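Local structure of lipoprotein (Colwellia psychrerythraea, 3O0Y) at residues H306-D311 and Y556-L561; L508-G513 and I525-E530. The protein is of unknown function but belongs to a family grouped with metallopeptidases and may be a membrane-anchored enzyme of that kind. One frame throughout, in Å; residues are numbered along the deposited sequence.

Contact 1. Residues H306-D311 and Y556-L561; sequences HQIGLD and YKLGML. With SO4 (sulfate ion), chain D.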
ATOM      1  N   HIS A 306      -5.409   5.133 -20.575  1.00  7.47           N
ATOM      2  CA  HIS A 306      -5.059   6.570 -20.726  1.00  6.33           C
ATOM      3  C   HIS A 306      -6.241   7.396 -21.078  1.00  7.32           C
ATOM      4  O   HIS A 306      -6.486   8.424 -20.484  1.00  7.67           O
ATOM      5  CB  HIS A 306      -3.932   6.684 -21.794  1.00  5.93           C
ATOM      6  CG  HIS A 306      -3.153   7.967 -21.752  1.00  8.06           C
ATOM      7  ND1 HIS A 306      -3.377   9.009 -22.634  1.00 21.24           N
ATOM      8  CD2 HIS A 306      -2.135   8.362 -20.959  1.00  3.92           C
ATOM      9  CE1 HIS A 306      -2.524   9.998 -22.370  1.00 12.12           C
ATOM     10  NE2 HIS A 306      -1.736   9.612 -21.381  1.00 13.82           N
ATOM     11  N   GLN A 307      -7.057   6.905 -22.025  1.00  6.66           N
ATOM     12  CA  GLN A 307      -8.253   7.629 -22.445  1.00  8.53           C
ATOM     13  C   GLN A 307      -9.315   7.673 -21.385  1.00  8.59           C
ATOM     14  O   GLN A 307      -9.981   8.711 -21.242  1.00  8.22           O
ATOM     15  CB  GLN A 307      -8.856   7.014 -23.718  1.00  8.32           C
ATOM     16  CG  GLN A 307      -9.935   7.803 -24.361  1.00 10.75           C
ATOM     17  CD  GLN A 307      -9.435   9.156 -24.858  1.00 16.82           C
ATOM     18  OE1 GLN A 307      -8.431   9.214 -25.563  1.00 15.44           O
ATOM     19  NE2 GLN A 307     -10.016  10.236 -24.368  1.00 13.53           N
ATOM     20  N   ILE A 308      -9.459   6.607 -20.602  1.00  8.40           N
ATOM     21  CA  ILE A 308     -10.393   6.639 -19.504  1.00  8.21           C
ATOM     22  C   ILE A 308      -9.925   7.716 -18.510  1.00  6.45           C
ATOM     23  O   ILE A 308     -10.742   8.506 -17.997  1.00  9.36           O
ATOM     24  CB  ILE A 308     -10.476   5.295 -18.786  1.00 10.23           C
ATOM     25  CG1 ILE A 308     -11.147   4.243 -19.696  1.00 10.84           C
ATOM     26  CG2 ILE A 308     -11.176   5.486 -17.435  1.00 10.56           C
ATOM     27  CD1 ILE A 308     -10.937   2.804 -19.112  1.00 13.36           C
ATOM     28  N   GLY A 309      -8.621   7.781 -18.268  1.00  7.72           N
ATOM     29  CA  GLY A 309      -8.056   8.851 -17.462  1.00  8.23           C
ATOM     30  C   GLY A 309      -8.376  10.251 -17.980  1.00  7.99           C
ATOM     31  O   GLY A 309      -8.841  11.124 -17.235  1.00  7.11           O
ATOM     32  N   LEU A 310      -8.141  10.498 -19.229  1.00  7.60           N
ATOM     33  CA  LEU A 310      -8.442  11.786 -19.812  1.00  6.92           C
ATOM     34  C   LEU A 310      -9.907  12.130 -19.685  1.00  6.90           C
ATOM     35  O   LEU A 310     -10.224  13.304 -19.349  1.00  8.16           O
ATOM     36  CB  LEU A 310      -8.029  11.837 -21.291  1.00  6.78           C
ATOM     37  CG  LEU A 310      -6.473  11.800 -21.514  1.00 10.90           C
ATOM     38  CD1 LEU A 310      -6.184  11.598 -22.996  1.00 14.11           C
ATOM     39  CD2 LEU A 310      -5.780  13.055 -20.969  1.00 11.25           C
ATOM     40  N   ASP A 311     -10.820  11.183 -19.950  1.00  7.38           N
ATOM     41  CA  ASP A 311     -12.234  11.475 -19.822  1.00  6.92           C
ATOM     42  C   ASP A 311     -12.651  11.751 -18.410  1.00  7.58           C
ATOM     43  O   ASP A 311     -13.492  12.598 -18.186  1.00  6.92           O
ATOM     44  CB  ASP A 311     -13.119  10.359 -20.388  1.00  7.39           C
ATOM     45  CG  ASP A 311     -12.812  10.089 -21.912  1.00 14.95           C
ATOM     46  OD1 ASP A 311     -12.326  11.013 -22.607  1.00 21.81           O
ATOM     47  OD2 ASP A 311     -13.114   8.955 -22.392  1.00 17.59           O
ATOM     48  N   TYR A 556      -6.606   2.514  -8.288  1.00  8.52           N
ATOM     49  CA  TYR A 556      -7.503   3.423  -7.558  1.00  6.92           C
ATOM     50  C   TYR A 556      -8.739   3.680  -8.422  1.00  8.18           C
ATOM     51  O   TYR A 556      -9.880   3.376  -8.028  1.00  7.67           O
ATOM     52  CB  TYR A 556      -6.809   4.774  -7.259  1.00  8.22           C
ATOM     53  CG  TYR A 556      -5.624   4.649  -6.368  1.00  6.41           C
ATOM     54  CD1 TYR A 556      -5.749   4.858  -5.001  1.00  6.80           C
ATOM     55  CD2 TYR A 556      -4.375   4.225  -6.858  1.00  8.38           C
ATOM     56  CE1 TYR A 556      -4.718   4.628  -4.182  1.00  9.94           C
ATOM     57  CE2 TYR A 556      -3.331   4.033  -6.016  1.00  8.93           C
ATOM     58  CZ  TYR A 556      -3.503   4.166  -4.678  1.00  6.86           C
ATOM     59  OH  TYR A 556      -2.445   3.962  -3.832  1.00  9.39           O
ATOM     60  N   LYS A 557      -8.549   4.289  -9.588  1.00  7.82           N
ATOM     61  CA  LYS A 557      -9.693   4.584 -10.435  1.00  7.21           C
ATOM     62  C   LYS A 557     -10.252   3.324 -11.103  1.00  7.37           C
ATOM     63  O   LYS A 557     -11.441   3.248 -11.316  1.00  7.41           O
ATOM     64  CB  LYS A 557      -9.399   5.685 -11.454  1.00  7.99           C
ATOM     65  CG  LYS A 557      -9.830   7.015 -10.967  1.00 11.23           C
ATOM     66  CD  LYS A 557     -11.365   7.091 -11.140  1.00 11.72           C
ATOM     67  CE  LYS A 557     -11.992   8.257 -10.474  1.00 14.69           C
ATOM     68  NZ  LYS A 557     -13.524   8.355 -10.754  1.00 13.55           N
ATOM     69  N   LEU A 558      -9.431   2.413 -11.622  1.00  7.90           N
ATOM     70  CA  LEU A 558     -10.025   1.258 -12.325  1.00  7.32           C
ATOM     71  C   LEU A 558     -10.918   0.437 -11.350  1.00  7.97           C
ATOM     72  O   LEU A 558     -12.007  -0.014 -11.701  1.00  9.67           O
ATOM     73  CB  LEU A 558      -8.957   0.413 -12.977  1.00  6.82           C
ATOM     74  CG  LEU A 558      -8.226   1.106 -14.104  1.00  8.25           C
ATOM     75  CD1 LEU A 558      -7.133   0.184 -14.682  1.00  9.92           C
ATOM     76  CD2 LEU A 558      -9.188   1.654 -15.154  1.00  9.08           C
ATOM     77  N   GLY A 559     -10.476   0.285 -10.094  1.00  7.40           N
ATOM     78  CA  GLY A 559     -11.235  -0.429  -9.156  1.00  6.94           C
ATOM     79  C   GLY A 559     -12.505   0.341  -8.785  1.00  6.51           C
ATOM     80  O   GLY A 559     -13.573  -0.268  -8.683  1.00  7.09           O
ATOM     81  N   MET A 560     -12.412   1.649  -8.555  1.00  6.91           N
ATOM     82  CA  MET A 560     -13.553   2.451  -8.214  1.00  6.77           C
ATOM     83  C   MET A 560     -14.626   2.407  -9.327  1.00  7.84           C
ATOM     84  O   MET A 560     -15.827   2.220  -9.036  1.00  7.32           O
ATOM     85  CB  MET A 560     -13.147   3.896  -7.843  1.00  6.09           C
ATOM     86  CG  MET A 560     -14.315   4.756  -7.354  1.00  8.46           C
ATOM     87  SD  MET A 560     -14.062   6.623  -7.751  1.00  8.43           S
ATOM     88  CE  MET A 560     -15.479   7.338  -6.820  1.00 13.84           C
ATOM     89  N   LEU A 561     -14.163   2.525 -10.576  1.00  6.86           N
ATOM     90  CA  LEU A 561     -15.092   2.524 -11.719  1.00  7.27           C
ATOM     91  C   LEU A 561     -15.830   1.195 -11.811  1.00  6.51           C
ATOM     92  O   LEU A 561     -17.008   1.162 -12.116  1.00  6.30           O
ATOM     93  CB  LEU A 561     -14.301   2.830 -12.985  1.00  6.57           C
ATOM     94  CG  LEU A 561     -13.894   4.287 -13.120  1.00  9.06           C
ATOM     95  CD1 LEU A 561     -12.841   4.410 -14.236  1.00 11.25           C
ATOM     96  CD2 LEU A 561     -15.066   5.228 -13.453  1.00 11.57           C
TER
HETATM   97  S   SO4 D 610      -2.504   6.854  -1.797  1.00 22.32           S
HETATM   98  O1  SO4 D 610      -3.685   7.299  -2.585  1.00 20.64           O
HETATM   99  O2  SO4 D 610      -2.603   7.414  -0.490  1.00 25.87           O
HETATM  100  O3  SO4 D 610      -2.475   5.384  -1.596  1.00 24.42           O
HETATM  101  O4  SO4 D 610      -1.287   7.117  -2.518  1.00 29.62           O
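I308 and L558 are the residues nearest each other across two helix segments, 306-311 and 556-561, with CA atoms 9.0 Å apart. This is a sparse helix-helix contact near the surface of a largely helical fold, joining helices 302-326 and 555-574. The meeting is wholly apolar, with no hydrogen bond across it, so branched hydrocarbon side chains ending in methyls suit it. I308 and L561 pass alongside each other, running opposite ways. A chi1 of -69° puts I308 CG2 anti to the backbone N, where it lies 3.8 Å from L561 CD1, while CG1 carries I308 CD1 more loosely to L558 CD2, at 4.5 Å. Beside this seam K557 forms salt bridges with E501 and E312. Y556 takes no part in it; Y556 OH donates to sulfate O3 at 2.7 Å, the ion, probably from the crystallisation liquor, being bound also by R504, R507 and R545. A phenylalanine in place of this tyrosine would probably leave the sulfate short of one donor and Q552 without its hydroxyl partner. Within 306-311, Q307 NE2 donates to D311 OD1 at 3.0 Å; that oxygen lies in the amide plane, whereas the nitrogen stands 42° out of the carboxylate plane.

Contact 2. Residues L508-G513 and I525-E530; sequences LVVDTG and ISYMSE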
ATOM      1  N   LEU A 508      -4.227   7.709 -13.740  1.00  6.18           N
ATOM      2  CA  LEU A 508      -4.416   6.853 -14.951  1.00  6.72           C
ATOM      3  C   LEU A 508      -3.654   7.433 -16.150  1.00  8.45           C
ATOM      4  O   LEU A 508      -2.998   6.723 -16.970  1.00  9.73           O
ATOM      5  CB  LEU A 508      -5.898   6.758 -15.312  1.00  6.07           C
ATOM      6  CG  LEU A 508      -6.799   6.034 -14.297  1.00  7.63           C
ATOM      7  CD1 LEU A 508      -8.160   5.922 -15.019  1.00  7.91           C
ATOM      8  CD2 LEU A 508      -6.240   4.632 -13.904  1.00  6.45           C
ATOM      9  N   VAL A 509      -3.710   8.760 -16.263  1.00  6.86           N
ATOM     10  CA  VAL A 509      -3.091   9.441 -17.379  1.00  6.30           C
ATOM     11  C   VAL A 509      -1.553   9.399 -17.293  1.00  6.29           C
ATOM     12  O   VAL A 509      -0.819   9.091 -18.284  1.00  8.78           O
ATOM     13  CB  VAL A 509      -3.551  10.887 -17.474  1.00  4.83           C
ATOM     14  CG1 VAL A 509      -2.852  11.559 -18.663  1.00  7.46           C
ATOM     15  CG2 VAL A 509      -5.066  11.011 -17.676  1.00  6.92           C
ATOM     16  N   VAL A 510      -1.029   9.737 -16.107  1.00  6.54           N
ATOM     17  CA  VAL A 510       0.426   9.857 -15.957  1.00  6.58           C
ATOM     18  C   VAL A 510       1.147   8.476 -15.856  1.00  7.43           C
ATOM     19  O   VAL A 510       2.309   8.348 -16.298  1.00  7.27           O
ATOM     20  CB  VAL A 510       0.878  10.806 -14.778  1.00  8.57           C
ATOM     21  CG1 VAL A 510       0.402  12.290 -15.050  1.00 10.45           C
ATOM     22  CG2 VAL A 510       0.431  10.298 -13.436  1.00 10.64           C
ATOM     23  N   ASP A 511       0.510   7.458 -15.268  1.00  7.57           N
ATOM     24  CA  ASP A 511       1.212   6.161 -15.157  1.00  7.40           C
ATOM     25  C   ASP A 511       1.293   5.535 -16.536  1.00  7.34           C
ATOM     26  O   ASP A 511       2.369   5.102 -16.957  1.00  8.55           O
ATOM     27  CB  ASP A 511       0.482   5.254 -14.161  1.00  6.33           C
ATOM     28  CG  ASP A 511       1.232   3.976 -13.861  1.00  7.88           C
ATOM     29  OD1 ASP A 511       2.150   4.018 -13.029  1.00 11.08           O
ATOM     30  OD2 ASP A 511       0.929   2.961 -14.517  1.00 11.12           O
ATOM     31  N   THR A 512       0.174   5.564 -17.275  1.00  5.80           N
ATOM     32  CA  THR A 512       0.214   5.070 -18.675  1.00  8.78           C
ATOM     33  C   THR A 512       1.113   6.000 -19.536  1.00  8.84           C
ATOM     34  O   THR A 512       1.785   5.564 -20.465  1.00 10.30           O
ATOM     35  CB  THR A 512      -1.157   4.966 -19.281  1.00  7.90           C
ATOM     36  OG1 THR A 512      -1.880   6.222 -19.173  1.00  6.82           O
ATOM     37  CG2 THR A 512      -2.006   3.900 -18.600  1.00  8.73           C
ATOM     38  N   GLY A 513       1.074   7.303 -19.221  1.00  9.23           N
ATOM     39  CA  GLY A 513       1.947   8.318 -19.890  1.00  7.40           C
ATOM     40  C   GLY A 513       3.407   7.923 -19.829  1.00  7.90           C
ATOM     41  O   GLY A 513       4.053   7.775 -20.879  1.00  9.03           O
ATOM     42  N   ILE A 525       5.268  15.501 -14.342  1.00 10.36           N
ATOM     43  CA  ILE A 525       5.168  16.474 -13.229  1.00 10.74           C
ATOM     44  C   ILE A 525       4.320  17.704 -13.646  1.00 11.19           C
ATOM     45  O   ILE A 525       3.390  18.114 -12.934  1.00 13.19           O
ATOM     46  CB  ILE A 525       6.578  16.954 -12.778  1.00 11.05           C
ATOM     47  CG1 ILE A 525       7.348  15.819 -12.103  1.00 13.06           C
ATOM     48  CG2 ILE A 525       6.469  18.166 -11.785  1.00 15.27           C
ATOM     49  CD1 ILE A 525       8.784  16.022 -11.944  1.00 11.14           C
ATOM     50  N   SER A 526       4.648  18.265 -14.801  1.00 12.38           N
ATOM     51  CA  SER A 526       3.963  19.467 -15.303  1.00 13.92           C
ATOM     52  C   SER A 526       2.484  19.192 -15.448  1.00 13.14           C
ATOM     53  O   SER A 526       1.653  19.950 -14.950  1.00 13.42           O
ATOM     54  CB  SER A 526       4.506  19.886 -16.671  1.00 16.10           C
ATOM     55  OG  SER A 526       5.848  20.317 -16.535  1.00 27.28           O
ATOM     56  N   TYR A 527       2.133  18.045 -16.053  1.00 11.46           N
ATOM     57  CA  TYR A 527       0.703  17.715 -16.288  1.00 10.59           C
ATOM     58  C   TYR A 527      -0.013  17.624 -14.940  1.00 10.55           C
ATOM     59  O   TYR A 527      -1.116  18.173 -14.752  1.00 10.98           O
ATOM     60  CB  TYR A 527       0.585  16.387 -17.096  1.00 12.00           C
ATOM     61  CG  TYR A 527      -0.832  15.962 -17.390  1.00 10.88           C
ATOM     62  CD1 TYR A 527      -1.619  16.602 -18.350  1.00 13.24           C
ATOM     63  CD2 TYR A 527      -1.484  15.046 -16.558  1.00 10.64           C
ATOM     64  CE1 TYR A 527      -2.944  16.183 -18.606  1.00 13.52           C
ATOM     65  CE2 TYR A 527      -2.801  14.762 -16.721  1.00  9.88           C
ATOM     66  CZ  TYR A 527      -3.524  15.285 -17.731  1.00  9.71           C
ATOM     67  OH  TYR A 527      -4.822  14.890 -17.870  1.00  9.77           O
ATOM     68  N   MET A 528       0.549  16.813 -14.034  1.00 10.92           N
ATOM     69  CA  MET A 528      -0.137  16.558 -12.774  1.00 11.19           C
ATOM     70  C   MET A 528      -0.297  17.866 -11.948  1.00 12.12           C
ATOM     71  O   MET A 528      -1.353  18.105 -11.302  1.00 11.47           O
ATOM     72  CB  MET A 528       0.566  15.462 -11.944  1.00 10.63           C
ATOM     73  CG  MET A 528      -0.005  15.223 -10.554  1.00 10.13           C
ATOM     74  SD  MET A 528       0.673  13.606  -9.760  1.00  5.41           S
ATOM     75  CE  MET A 528      -0.558  12.547 -10.016  1.00 15.98           C
ATOM     76  N   SER A 529       0.748  18.669 -11.914  1.00 13.14           N
ATOM     77  CA  SER A 529       0.667  19.955 -11.235  1.00 16.75           C
ATOM     78  C   SER A 529      -0.462  20.829 -11.785  1.00 15.58           C
ATOM     79  O   SER A 529      -1.344  21.291 -11.000  1.00 20.25           O
ATOM     80  CB  SER A 529       1.983  20.728 -11.427  1.00 17.84           C
ATOM     81  OG  SER A 529       2.891  20.128 -10.618  1.00 21.42           O
ATOM     82  N   GLU A 530      -0.452  20.992 -13.099  1.00 16.58           N
ATOM     83  CA  GLU A 530      -1.426  21.853 -13.793  1.00 18.55           C
ATOM     84  C   GLU A 530      -2.858  21.366 -13.618  1.00 16.85           C
ATOM     85  O   GLU A 530      -3.744  22.191 -13.445  1.00 17.79           O
ATOM     86  CB  GLU A 530      -1.171  21.960 -15.275  1.00 20.24           C
ATOM     87  CG  GLU A 530       0.069  22.750 -15.618  1.00 30.61           C
ATOM     88  CD  GLU A 530       0.488  22.587 -17.073  1.00 40.18           C
ATOM     89  OE1 GLU A 530      -0.354  22.114 -17.882  1.00 49.16           O
ATOM     90  OE2 GLU A 530       1.653  22.945 -17.403  1.00 46.37           O
TER
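V510 and M528 mark the middle of a helical hairpin, their CA atoms 7.4 Å apart where the antiparallel segments 508-513 and 525-530 run at 179° with axes 10.2 Å from each other. Y527 meets both valines. Its CG is anti to the backbone N (chi1 -180°), which extends the ring across to V509 and V510, whose short, beta-branched side chains approach it along CD2, CE2 and CZ. V509 crosses it at about a right angle: V509 CG1 sits 3.7 Å from Y527 CE2, and V509 CG2 reaches the hydroxyl end, 3.9 Å from Y527 OH. V510 runs aslant to the same ring and presses nearer its root, V510 CG1 being 3.7 Å from Y527 CD2. The other branch, V510 CG2, stands between the backbone N and carbonyl carbon and faces the thioether end of M528, with 4.2 Å to M528 CE. Methionine suits this flank: its long, unbranched chain runs extended as far as the sulfur, then bends to bring its terminal methyl to the valine. W519, in the turn of the hairpin, meets the Y527 ring edge-to-face. Helix 302-326 packs against the pair through L310 on Y527, while helix 536-548 supplies Y546 to V510 and M528.

Overall arrangement
The two contacts have centres about 13 Å apart, on the same side of the chain's centre and both within the DUF885 family region. In sequence, 306-311 comes first, then 508-513 and 525-530, and 556-561 last, so the local hairpin of contact 2 falls between two segments joined over a long separation. Helix 302-326 links them directly: V509 CG2 of contact 2 lies 3.5 Å from L310 N and 3.4 Å from G309 C of contact 1. Helix 491-515 also meets helix 555-574, with L508 against K557. Together they form one continuous helical cluster, tying a distant part of the chain to the C-terminal helices.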